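Local coordinates for nicastrin (Dictyostelium purpureum, PDB 4R12), which probably serves as an essential, putatively substrate-recruiting subunit of gamma-secretase, the intramembrane protease complex that cleaves Notch receptors and APP, at residues 311-316 / 542-547. Residues are numbered along the deposited sequence; the frame is centred on the assembly and turned at random.
Sequences QTQINF and NTHLHN. With NAG (2-acetamido-2-deoxy-beta-D-glucopyranose), chain B.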
# COMPACT_ATOMS: atom_id res chain seq x y z
N GLN A 311 -14.01 11.34 -17.15
CA GLN A 311 -14.07 11.83 -18.53
C GLN A 311 -14.90 13.10 -18.57
O GLN A 311 -14.56 14.06 -19.26
CB GLN A 311 -14.67 10.78 -19.47
CG GLN A 311 -14.71 11.23 -20.93
CD GLN A 311 -15.45 10.25 -21.82
OE1 GLN A 311 -16.61 9.89 -21.55
NE2 GLN A 311 -14.80 9.81 -22.89
N THR A 312 -15.99 13.09 -17.81
CA THR A 312 -16.91 14.22 -17.76
C THR A 312 -16.29 15.48 -17.16
O THR A 312 -16.54 16.59 -17.63
CB THR A 312 -18.17 13.84 -16.94
OG1 THR A 312 -18.77 12.66 -17.49
CG2 THR A 312 -19.18 14.97 -16.93
N GLN A 313 -15.46 15.31 -16.14
CA GLN A 313 -15.06 16.45 -15.31
C GLN A 313 -13.58 16.82 -15.32
O GLN A 313 -13.23 17.97 -15.00
CB GLN A 313 -15.45 16.19 -13.86
CG GLN A 313 -16.92 15.93 -13.63
CD GLN A 313 -17.25 15.81 -12.16
OE1 GLN A 313 -16.85 16.65 -11.36
NE2 GLN A 313 -17.96 14.74 -11.79
N ILE A 314 -12.71 15.87 -15.61
CA ILE A 314 -11.29 16.13 -15.43
C ILE A 314 -10.59 16.31 -16.76
O ILE A 314 -10.56 15.42 -17.61
CB ILE A 314 -10.59 15.02 -14.60
CG1 ILE A 314 -11.19 14.97 -13.19
CG2 ILE A 314 -9.09 15.30 -14.50
CD1 ILE A 314 -10.60 13.89 -12.32
N ASN A 315 -10.05 17.50 -16.98
CA ASN A 315 -9.21 17.81 -18.13
C ASN A 315 -7.76 17.79 -17.70
O ASN A 315 -7.38 18.56 -16.90
CB ASN A 315 -9.59 19.18 -18.66
CG ASN A 315 -8.79 19.59 -19.88
OD1 ASN A 315 -7.74 19.08 -20.14
ND2 ASN A 315 -9.30 20.55 -20.60
N PHE A 316 -6.98 16.87 -18.23
CA PHE A 316 -5.61 16.72 -17.84
C PHE A 316 -4.86 18.02 -17.85
O PHE A 316 -4.15 18.32 -16.96
CB PHE A 316 -4.88 15.71 -18.71
CG PHE A 316 -3.45 15.48 -18.32
CD1 PHE A 316 -3.13 14.57 -17.38
CD2 PHE A 316 -2.45 16.17 -18.92
CE1 PHE A 316 -1.83 14.35 -17.02
CE2 PHE A 316 -1.15 15.96 -18.59
CZ PHE A 316 -0.83 15.04 -17.63
N ASN A 542 -18.85 13.69 -4.86
CA ASN A 542 -18.04 13.62 -6.08
C ASN A 542 -16.77 12.81 -5.85
O ASN A 542 -15.65 13.31 -5.99
CB ASN A 542 -17.71 15.04 -6.56
CG ASN A 542 -17.31 15.09 -8.02
OD1 ASN A 542 -17.49 14.12 -8.76
ND2 ASN A 542 -16.78 16.22 -8.45
N THR A 543 -16.97 11.54 -5.49
CA THR A 543 -15.89 10.62 -5.12
C THR A 543 -16.03 9.36 -5.95
O THR A 543 -17.14 8.84 -6.10
CB THR A 543 -15.96 10.28 -3.62
OG1 THR A 543 -15.78 11.47 -2.85
CG2 THR A 543 -14.88 9.25 -3.22
N HIS A 544 -14.93 8.85 -6.48
CA HIS A 544 -15.00 7.85 -7.55
C HIS A 544 -13.86 6.84 -7.50
O HIS A 544 -12.71 7.19 -7.23
CB HIS A 544 -14.99 8.55 -8.92
CG HIS A 544 -16.02 9.65 -9.02
ND1 HIS A 544 -17.35 9.39 -9.26
CD2 HIS A 544 -15.91 10.98 -8.85
CE1 HIS A 544 -18.02 10.54 -9.26
NE2 HIS A 544 -17.17 11.52 -9.01
N LEU A 545 -14.20 5.58 -7.75
CA LEU A 545 -13.19 4.55 -7.96
C LEU A 545 -12.62 4.62 -9.37
O LEU A 545 -13.32 4.99 -10.31
CB LEU A 545 -13.80 3.17 -7.73
CG LEU A 545 -14.38 2.88 -6.34
CD1 LEU A 545 -15.22 1.61 -6.39
CD2 LEU A 545 -13.26 2.73 -5.33
N HIS A 546 -11.35 4.23 -9.51
CA HIS A 546 -10.78 4.04 -10.85
C HIS A 546 -9.83 2.84 -10.89
O HIS A 546 -9.06 2.62 -9.94
CB HIS A 546 -10.04 5.29 -11.32
CG HIS A 546 -9.96 5.39 -12.81
ND1 HIS A 546 -10.85 6.15 -13.55
CD2 HIS A 546 -9.15 4.79 -13.71
CE1 HIS A 546 -10.57 6.03 -14.83
NE2 HIS A 546 -9.54 5.20 -14.96
N ASN A 547 -9.90 2.07 -11.97
CA ASN A 547 -9.01 0.92 -12.19
C ASN A 547 -7.53 1.26 -11.99
O ASN A 547 -7.05 2.28 -12.49
CB ASN A 547 -9.16 0.37 -13.61
CG ASN A 547 -10.46 -0.38 -13.84
OD1 ASN A 547 -11.18 -0.75 -12.91
ND2 ASN A 547 -10.74 -0.65 -15.11
C1 NAG B . -8.54 21.36 -21.51
C2 NAG B . -9.46 21.77 -22.63
C3 NAG B . -8.83 22.76 -23.59
C4 NAG B . -7.82 23.70 -22.99
C5 NAG B . -7.10 23.13 -21.79
C6 NAG B . -6.33 24.17 -21.02
C7 NAG B . -11.06 20.40 -23.72
C8 NAG B . -11.36 19.01 -24.16
N2 NAG B . -9.81 20.63 -23.41
O3 NAG B . -9.86 23.53 -24.20
O4 NAG B . -6.89 23.73 -24.04
O5 NAG B . -8.04 22.54 -20.93
O6 NAG B . -7.21 25.16 -20.55
O7 NAG B . -11.90 21.25 -23.66
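Q313 and N542 join their side-chain amides through a pair of hydrogen bonds. N542 ND2 donates to Q313 OE1 at 2.9 Å, in the plane of the Q313 carbonyl and on a lone pair. Q313 NE2 donates in return to N542 OD1 at 3.1 Å, tilted from the N542 carbonyl plane. The side chains arrive from opposite directions, and their amide planes lie only 12° apart. Q313 gets there with an extended chain beyond CG (chi2 -175°), and N542 with its CG anti to the backbone N. H544 NE2 also donates to N542 OD1, at 2.6 Å and nearly straight (169°), with the oxygen in the ring plane. The two donors approach OD1 from opposite faces of its plane. The contact ties the end of helix 309-313, in the large lobe, to strand 542-548, which pairs antiparallel with strand 192-203. The lobe belongs to the zinc-exopeptidase clan by sequence. Beyond the two segments, Q313 OE1 accepts from I208 N, N542 ND2 donates to S205 O, and H544 ND1 is hydrogen-bonded to D307 OD2. With an alanine at N542, the Q313 amide, H544 NE2 and S205 O would probably all lose their bonds to this amide. Two residues beyond Q313, N315 ND2 is covalently bonded to C1 of an N-linked NAG (1.4 Å).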